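SnoK (Streptomyces nogalater, PDB 5EPA) probably acts as a non-heme iron, 2-oxoglutarate-dependent carbocyclase in the biosynthesis of nogalamycin. Local coordinates at residues 30-33 against 37-40; 47-52 against 95-100; 66-69 against 75-78. All blocks are in the same frame, centred on the assembly; numbering follows the deposited sequence.

Contact 1 of 3, residues 30-33 against 37-40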
loop_
_atom_site.group_PDB
_atom_site.type_symbol
_atom_site.label_atom_id
_atom_site.label_comp_id
_atom_site.label_asym_id
_atom_site.label_seq_id
_atom_site.Cartn_x
_atom_site.Cartn_y
_atom_site.Cartn_z
ATOM N N VAL A 30 5.990 16.822 -3.585
ATOM C CA VAL A 30 5.652 16.209 -4.857
ATOM C C VAL A 30 6.916 15.827 -5.658
ATOM O O VAL A 30 7.012 14.717 -6.184
ATOM C CB VAL A 30 4.808 17.160 -5.713
ATOM C CG1 VAL A 30 4.606 16.592 -7.109
ATOM C CG2 VAL A 30 3.477 17.420 -5.021
ATOM N N ARG A 31 7.894 16.725 -5.710
ATOM C CA ARG A 31 9.142 16.429 -6.383
ATOM C C ARG A 31 9.875 15.263 -5.715
ATOM O O ARG A 31 10.426 14.402 -6.392
ATOM C CB ARG A 31 10.015 17.683 -6.471
ATOM C CG ARG A 31 11.335 17.494 -7.216
ATOM C CD ARG A 31 12.129 18.787 -7.361
ATOM N NE ARG A 31 12.353 19.513 -6.087
ATOM C CZ ARG A 31 11.767 20.659 -5.642
ATOM N NH1 ARG A 31 10.832 21.344 -6.335
ATOM N NH2 ARG A 31 12.135 21.140 -4.442
ATOM N N PHE A 32 9.873 15.218 -4.393
ATOM C CA PHE A 32 10.528 14.131 -3.674
ATOM C C PHE A 32 9.911 12.818 -4.072
ATOM O O PHE A 32 10.603 11.848 -4.366
ATOM C CB PHE A 32 10.397 14.347 -2.166
ATOM C CG PHE A 32 11.182 13.371 -1.318
ATOM C CD1 PHE A 32 10.679 12.122 -1.021
ATOM C CD2 PHE A 32 12.408 13.715 -0.806
ATOM C CE1 PHE A 32 11.382 11.219 -0.247
ATOM C CE2 PHE A 32 13.138 12.805 -0.022
ATOM C CZ PHE A 32 12.604 11.569 0.286
ATOM N N TYR A 33 8.570 12.774 -4.084
ATOM C CA TYR A 33 7.848 11.581 -4.534
ATOM C C TYR A 33 8.219 11.169 -5.942
ATOM O O TYR A 33 8.477 10.023 -6.174
ATOM C CB TYR A 33 6.328 11.775 -4.459
ATOM C CG TYR A 33 5.582 10.600 -5.051
ATOM C CD1 TYR A 33 5.486 9.391 -4.355
ATOM C CD2 TYR A 33 4.980 10.675 -6.301
ATOM C CE1 TYR A 33 4.794 8.326 -4.897
ATOM C CE2 TYR A 33 4.337 9.577 -6.846
ATOM C CZ TYR A 33 4.234 8.427 -6.131
ATOM O OH TYR A 33 3.611 7.320 -6.664
ATOM N N GLY A 37 10.293 7.939 -5.455
ATOM C CA GLY A 37 9.332 6.832 -5.553
ATOM C C GLY A 37 8.480 6.568 -4.295
ATOM O O GLY A 37 7.688 5.648 -4.252
ATOM N N TYR A 38 8.717 7.357 -3.261
ATOM C CA TYR A 38 7.954 7.310 -2.056
ATOM C C TYR A 38 8.008 8.703 -1.433
ATOM O O TYR A 38 8.878 9.509 -1.755
ATOM C CB TYR A 38 8.532 6.265 -1.088
ATOM C CG TYR A 38 9.795 6.742 -0.420
ATOM C CD1 TYR A 38 11.045 6.653 -1.080
ATOM C CD2 TYR A 38 9.776 7.307 0.837
ATOM C CE1 TYR A 38 12.229 7.108 -0.480
ATOM C CE2 TYR A 38 10.966 7.746 1.446
ATOM C CZ TYR A 38 12.176 7.652 0.762
ATOM O OH TYR A 38 13.321 8.105 1.350
ATOM N N VAL A 39 7.094 8.973 -0.513
ATOM C CA VAL A 39 7.159 10.182 0.296
ATOM C C VAL A 39 6.344 10.052 1.561
ATOM O O VAL A 39 5.222 9.544 1.561
ATOM C CB VAL A 39 6.731 11.444 -0.485
ATOM C CG1 VAL A 39 5.234 11.457 -0.809
ATOM C CG2 VAL A 39 7.103 12.704 0.274
ATOM N N HIS A 40 6.926 10.552 2.630
ATOM C CA HIS A 40 6.306 10.574 3.950
ATOM C C HIS A 40 5.564 11.886 4.141
ATOM O O HIS A 40 6.167 12.942 4.133
ATOM C CB HIS A 40 7.392 10.427 5.030
ATOM C CG HIS A 40 6.888 10.573 6.447
ATOM N ND1 HIS A 40 7.696 10.969 7.482
ATOM C CD2 HIS A 40 5.659 10.407 6.976
ATOM C CE1 HIS A 40 6.993 11.024 8.593
ATOM N NE2 HIS A 40 5.753 10.681 8.314
#

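Contact 2 of 3, residues 47-52 against 95-100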
loop_
_atom_site.group_PDB
_atom_site.type_symbol
_atom_site.label_atom_id
_atom_site.label_comp_id
_atom_site.label_asym_id
_atom_site.label_seq_id
_atom_site.Cartn_x
_atom_site.Cartn_y
_atom_site.Cartn_z
ATOM N N GLU A 47 -6.030 12.953 15.443
ATOM C CA GLU A 47 -6.126 11.913 16.497
ATOM C C GLU A 47 -7.533 11.314 16.531
ATOM O O GLU A 47 -7.707 10.115 16.653
ATOM C CB GLU A 47 -5.688 12.494 17.855
ATOM C CG GLU A 47 -4.194 12.766 17.824
ATOM C CD GLU A 47 -3.671 13.523 19.041
ATOM O OE1 GLU A 47 -4.354 14.472 19.523
ATOM O OE2 GLU A 47 -2.556 13.161 19.515
ATOM N N THR A 48 -8.532 12.169 16.398
ATOM C CA THR A 48 -9.910 11.744 16.402
ATOM C C THR A 48 -10.206 10.810 15.236
ATOM O O THR A 48 -10.829 9.765 15.424
ATOM C CB THR A 48 -10.829 12.962 16.345
ATOM O OG1 THR A 48 -10.619 13.742 17.512
ATOM C CG2 THR A 48 -12.336 12.555 16.250
ATOM N N GLU A 49 -9.799 11.186 14.033
ATOM C CA GLU A 49 -9.984 10.321 12.850
ATOM C C GLU A 49 -9.260 8.986 12.954
ATOM O O GLU A 49 -9.810 7.965 12.612
ATOM C CB GLU A 49 -9.524 11.014 11.574
ATOM C CG GLU A 49 -10.426 12.181 11.115
ATOM C CD GLU A 49 -9.803 12.976 9.972
ATOM O OE1 GLU A 49 -8.640 13.489 10.120
ATOM O OE2 GLU A 49 -10.444 13.078 8.923
ATOM N N VAL A 50 -8.009 8.996 13.450
ATOM C CA VAL A 50 -7.271 7.765 13.692
ATOM C C VAL A 50 -8.066 6.816 14.611
ATOM O O VAL A 50 -8.196 5.649 14.357
ATOM C CB VAL A 50 -5.898 8.068 14.345
ATOM C CG1 VAL A 50 -5.229 6.796 14.861
ATOM C CG2 VAL A 50 -4.975 8.774 13.375
ATOM N N THR A 51 -8.551 7.331 15.713
ATOM C CA THR A 51 -9.318 6.535 16.658
ATOM C C THR A 51 -10.547 5.910 15.985
ATOM O O THR A 51 -10.819 4.743 16.190
ATOM C CB THR A 51 -9.808 7.394 17.838
ATOM O OG1 THR A 51 -8.672 7.845 18.569
ATOM C CG2 THR A 51 -10.729 6.608 18.801
ATOM N N ALA A 52 -11.278 6.701 15.223
ATOM C CA ALA A 52 -12.518 6.222 14.574
ATOM C C ALA A 52 -12.210 5.194 13.481
ATOM O O ALA A 52 -12.853 4.165 13.400
ATOM C CB ALA A 52 -13.311 7.377 13.985
ATOM N N VAL A 95 -10.779 5.732 2.257
ATOM C CA VAL A 95 -10.197 5.617 0.923
ATOM C C VAL A 95 -10.502 6.822 0.005
ATOM O O VAL A 95 -9.679 7.169 -0.835
ATOM C CB VAL A 95 -10.578 4.305 0.199
ATOM C CG1 VAL A 95 -10.140 3.106 1.021
ATOM C CG2 VAL A 95 -12.077 4.216 -0.103
ATOM N N LEU A 96 -11.662 7.450 0.203
ATOM C CA LEU A 96 -12.001 8.700 -0.453
ATOM C C LEU A 96 -11.915 9.873 0.503
ATOM O O LEU A 96 -12.507 10.905 0.250
ATOM C CB LEU A 96 -13.408 8.637 -1.068
ATOM C CG LEU A 96 -13.641 7.550 -2.114
ATOM C CD1 LEU A 96 -15.059 7.607 -2.659
ATOM C CD2 LEU A 96 -12.647 7.657 -3.262
ATOM N N HIS A 97 -11.109 9.762 1.556
ATOM C CA HIS A 97 -10.811 10.888 2.417
ATOM C C HIS A 97 -10.322 12.021 1.525
ATOM O O HIS A 97 -9.505 11.786 0.625
ATOM C CB HIS A 97 -9.734 10.508 3.439
ATOM C CG HIS A 97 -9.537 11.517 4.522
ATOM N ND1 HIS A 97 -8.644 12.554 4.415
ATOM C CD2 HIS A 97 -10.106 11.636 5.750
ATOM C CE1 HIS A 97 -8.695 13.291 5.513
ATOM N NE2 HIS A 97 -9.566 12.748 6.345
ATOM N N PRO A 98 -10.817 13.257 1.747
ATOM C CA PRO A 98 -10.436 14.332 0.830
ATOM C C PRO A 98 -8.954 14.649 0.830
ATOM O O PRO A 98 -8.393 14.951 -0.214
ATOM C CB PRO A 98 -11.225 15.536 1.340
ATOM C CG PRO A 98 -12.354 14.953 2.153
ATOM C CD PRO A 98 -11.846 13.680 2.719
ATOM N N GLU A 99 -8.312 14.593 1.991
ATOM C CA GLU A 99 -6.916 14.922 2.039
ATOM C C GLU A 99 -6.053 13.768 1.544
ATOM O O GLU A 99 -5.152 13.960 0.719
ATOM C CB GLU A 99 -6.504 15.384 3.444
ATOM C CG GLU A 99 -7.416 16.461 4.054
ATOM C CD GLU A 99 -7.698 17.660 3.152
ATOM O OE1 GLU A 99 -7.066 17.841 2.066
ATOM O OE2 GLU A 99 -8.559 18.465 3.544
ATOM N N ILE A 100 -6.296 12.560 2.019
ATOM C CA ILE A 100 -5.477 11.434 1.601
ATOM C C ILE A 100 -5.570 11.242 0.083
ATOM O O ILE A 100 -4.558 11.045 -0.571
ATOM C CB ILE A 100 -5.884 10.121 2.303
ATOM C CG1 ILE A 100 -5.682 10.224 3.816
ATOM C CG2 ILE A 100 -5.084 8.956 1.742
ATOM C CD1 ILE A 100 -6.235 9.028 4.580
#

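Contact 3 of 3, residues 66-69 against 75-78. With AKG (2-oxoglutaric acid), chain H.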
loop_
_atom_site.group_PDB
_atom_site.type_symbol
_atom_site.label_atom_id
_atom_site.label_comp_id
_atom_site.label_asym_id
_atom_site.label_seq_id
_atom_site.Cartn_x
_atom_site.Cartn_y
_atom_site.Cartn_z
ATOM N N ARG A 66 -9.236 -12.560 10.020
ATOM C CA ARG A 66 -8.052 -12.165 9.264
ATOM C C ARG A 66 -7.452 -13.295 8.453
ATOM O O ARG A 66 -7.590 -14.449 8.769
ATOM C CB ARG A 66 -6.989 -11.539 10.192
ATOM C CG ARG A 66 -6.367 -12.496 11.190
ATOM C CD ARG A 66 -6.000 -11.767 12.487
ATOM N NE ARG A 66 -7.188 -11.384 13.222
ATOM C CZ ARG A 66 -7.269 -10.430 14.140
ATOM N NH1 ARG A 66 -6.213 -9.702 14.485
ATOM N NH2 ARG A 66 -8.433 -10.216 14.743
ATOM N N GLU A 67 -6.722 -12.914 7.429
ATOM C CA GLU A 67 -5.932 -13.845 6.662
ATOM C C GLU A 67 -4.430 -13.648 6.935
ATOM O O GLU A 67 -3.990 -12.567 7.305
ATOM C CB GLU A 67 -6.191 -13.664 5.182
ATOM C CG GLU A 67 -7.667 -13.663 4.815
ATOM C CD GLU A 67 -7.878 -14.135 3.397
ATOM O OE1 GLU A 67 -8.366 -13.283 2.598
ATOM O OE2 GLU A 67 -7.449 -15.293 3.073
ATOM N N ILE A 68 -3.663 -14.698 6.645
ATOM C CA ILE A 68 -2.201 -14.656 6.792
ATOM C C ILE A 68 -1.519 -14.341 5.492
ATOM O O ILE A 68 -1.697 -15.028 4.497
ATOM C CB ILE A 68 -1.668 -15.986 7.305
ATOM C CG1 ILE A 68 -2.132 -16.199 8.754
ATOM C CG2 ILE A 68 -0.146 -15.997 7.265
ATOM C CD1 ILE A 68 -1.943 -17.603 9.255
ATOM N N TRP A 69 -0.726 -13.300 5.496
ATOM C CA TRP A 69 0.234 -13.085 4.441
ATOM C C TRP A 69 1.507 -13.732 4.948
ATOM O O TRP A 69 2.125 -13.257 5.892
ATOM C CB TRP A 69 0.389 -11.583 4.198
ATOM C CG TRP A 69 1.406 -11.106 3.204
ATOM C CD1 TRP A 69 2.401 -11.829 2.601
ATOM C CD2 TRP A 69 1.580 -9.739 2.779
ATOM N NE1 TRP A 69 3.173 -10.987 1.787
ATOM C CE2 TRP A 69 2.694 -9.701 1.903
ATOM C CE3 TRP A 69 0.910 -8.543 3.080
ATOM C CZ2 TRP A 69 3.133 -8.520 1.299
ATOM C CZ3 TRP A 69 1.351 -7.356 2.497
ATOM C CH2 TRP A 69 2.460 -7.354 1.616
ATOM N N GLU A 75 4.650 -18.559 10.258
ATOM C CA GLU A 75 5.475 -17.730 9.387
ATOM C C GLU A 75 4.677 -16.553 8.899
ATOM O O GLU A 75 4.622 -16.261 7.710
ATOM C CB GLU A 75 6.028 -18.556 8.244
ATOM C CG GLU A 75 6.890 -19.686 8.750
ATOM C CD GLU A 75 7.603 -20.481 7.662
ATOM O OE1 GLU A 75 7.975 -19.905 6.604
ATOM O OE2 GLU A 75 7.795 -21.716 7.872
ATOM N N VAL A 76 4.071 -15.853 9.844
ATOM C CA VAL A 76 3.223 -14.739 9.521
ATOM C C VAL A 76 4.070 -13.506 9.274
ATOM O O VAL A 76 4.762 -13.046 10.157
ATOM C CB VAL A 76 2.211 -14.456 10.646
ATOM C CG1 VAL A 76 1.294 -13.280 10.276
ATOM C CG2 VAL A 76 1.363 -15.688 10.950
ATOM N N GLN A 77 3.967 -12.923 8.086
ATOM C CA GLN A 77 4.482 -11.580 7.819
ATOM C C GLN A 77 3.485 -10.505 8.224
ATOM O O GLN A 77 3.848 -9.543 8.880
ATOM C CB GLN A 77 4.840 -11.422 6.337
ATOM C CG GLN A 77 5.910 -12.384 5.899
ATOM C CD GLN A 77 6.222 -12.343 4.417
ATOM O OE1 GLN A 77 6.215 -11.297 3.770
ATOM N NE2 GLN A 77 6.452 -13.514 3.861
ATOM N N VAL A 78 2.236 -10.645 7.777
ATOM C CA VAL A 78 1.192 -9.668 8.043
ATOM C C VAL A 78 -0.154 -10.364 8.177
ATOM O O VAL A 78 -0.425 -11.345 7.473
ATOM C CB VAL A 78 1.094 -8.657 6.903
ATOM C CG1 VAL A 78 0.076 -7.595 7.227
ATOM C CG2 VAL A 78 2.408 -7.965 6.650
HETATM C C1 AKG H . 2.200 -2.230 0.819
HETATM O O1 AKG H . 1.474 -1.364 1.369
HETATM O O2 AKG H . 2.374 -2.377 -0.420
HETATM C C2 AKG H . 2.912 -3.203 1.644
HETATM O O5 AKG H . 3.594 -3.992 1.007
HETATM C C3 AKG H . 2.789 -3.197 3.147
HETATM C C4 AKG H . 3.405 -4.387 3.889
HETATM C C5 AKG H . 3.259 -4.202 5.411
HETATM O O3 AKG H . 2.356 -3.457 5.912
HETATM O O4 AKG H . 4.030 -4.788 6.176
HETATM O O HOH W 1 5.789 -12.257 1.041
#

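Contact 1 of 3, residues 30-33 against 37-40
Y33 and G37 join where helix 27-36 gives way to strand 38-41: the amide N of G37 donates to the carbonyl O of Y33 at 2.9 Å, and the chain then doubles back so that Y38 passes beside Y33, their CA atoms 4.9 Å apart. G37 leaves the helix with a positive phi of 89°, where a side chain would be pressed against the preceding carbonyl. With chi1 at -173°, the F32 ring swings away from its own amide and reaches the strand, where it forms a T-shaped pair with Y38: the F32 edge points at the Y38 face, planes 86° apart, with F32 CE1 3.8 Å from Y38 CZ. The same F32 edge also borders the backbone O of Y38, 3.3 Å from CD1. This helix-to-strand turn leads into an outermost strand of the larger antiparallel sheet of a cupin-type fold, where V39 pairs with F215 and Y38 also stacks on Y166 and touches the 2-oxoglutarate-binding H216. V39 divides its two methyls between the helix residues, CG2 meeting F32 CD1 and CG1 lying 3.8 Å from Y33 CB, while L107 of helix 98-108 packs on both V39 and Y33.

Contact 2 of 3, residues 47-52 against 95-100
E49 and H97 make the whole of this contact, one side chain from each segment bridging backbones whose nearest CA atoms, those of the same two residues, stand 10.5 Å apart. The direct interaction is a hydrogen bond from H97 NE2 to E49 OE2, 2.7 Å long and fairly straight, with an N-H...O angle of 158°. The two side chains run at about a right angle to each other, while the carboxylate and ring planes are 50° apart. OE2 sits at the imidazole edge, almost in the ring plane, and receives the bond on its syn side, although the ring nitrogen stands somewhat out of the carboxylate plane. E49 reaches across with an extended chain beyond CG, chi2 being 171°. Replacing E49 by an alanine would probably leave H97 NE2 without this acceptor and remove the one direct tie between the two segments.

A second set of bonds holds each partner on its own side. The other carboxylate oxygen, E49 OE1, accepts from the backbone N of S46, so both oxygens are engaged and the carboxylate is restrained in its rotation. On the far side of the imidazole, ND1 accepts a weak bond from I100 N at 3.4 Å. Apolar contact adds to this: P98 CD lies over one ring face, 3.6 Å above the plane, and L45 also touches H97.

The carboxylate probably favours a proton on NE2, leaving ND1 as the acceptor. H97 thus combines a His-carboxylate hydrogen bond with an N-cap of helix 98-108, joining the beginnings of two helices away from the iron site.

Contact 3 of 3, residues 66-69 against 75-78
W69 and V78 lie side by side and point the same way, toward the 2-oxoglutarate pocket to which both belong. The indole is swung beside the valine, with CG anti to the W69 N (chi1 176°), and its CE3 rests 3.8 Å from V78 CB. Its far rim carries on to the co-substrate, CH2 coming 3.6 Å from the keto oxygen O5 of 2-oxoglutarate, which lies near the ring plane. V78 CG2 touches the same molecule at the other end, 3.6 Å from carboxylate oxygen O4.

Q77 runs obliquely to the indole, its amide plane turned 40° from the ring. One water bridges them, accepting from W69 NE1 at 3.0 Å and donating to Q77 OE1, which is also held by L131 N. Elsewhere in the hairpin, I68 and V76 cross at about a right angle, their CG2 methyls 4.0 Å apart.

The backbone sets these directions. W69 N donates to V78 O at 2.8 Å, while W69 O accepts from both Q77 N and V78 N, 2.9 and 3.2 Å away. Two residues facing one make this a classic beta bulge in the hairpin of strands 67-70 and 76-81. Chemically, this hairpin presents mainly carbon to the co-substrate; T130, W151 and R233 hydrogen-bond 2-oxoglutarate, whereas W69 and V78 meet it through carbon and probably shape the pocket by van der Waals packing.

The three contacts show how chemistry follows position in one cupin-type fold. Contacts 1 and 3 reach the same seven-stranded sheet at its two outermost strands, on opposite sides of the chain's centre with contact centres about 28 Å apart. Contact 1 is largely buried and mostly aromatic and aliphatic; contact 3 is partly buried, relies on backbone pairing and a water, and alone among them touches the co-substrate. Contact 2, partly buried, lies away from the iron and 2-oxoglutarate sites and depends on a single polar bond from the first turn of helix 47-64 to the residue capping helix 98-108. Contact 1 closes before contact 2 opens, and contact 3 is nested within the loop that contact 2 closes.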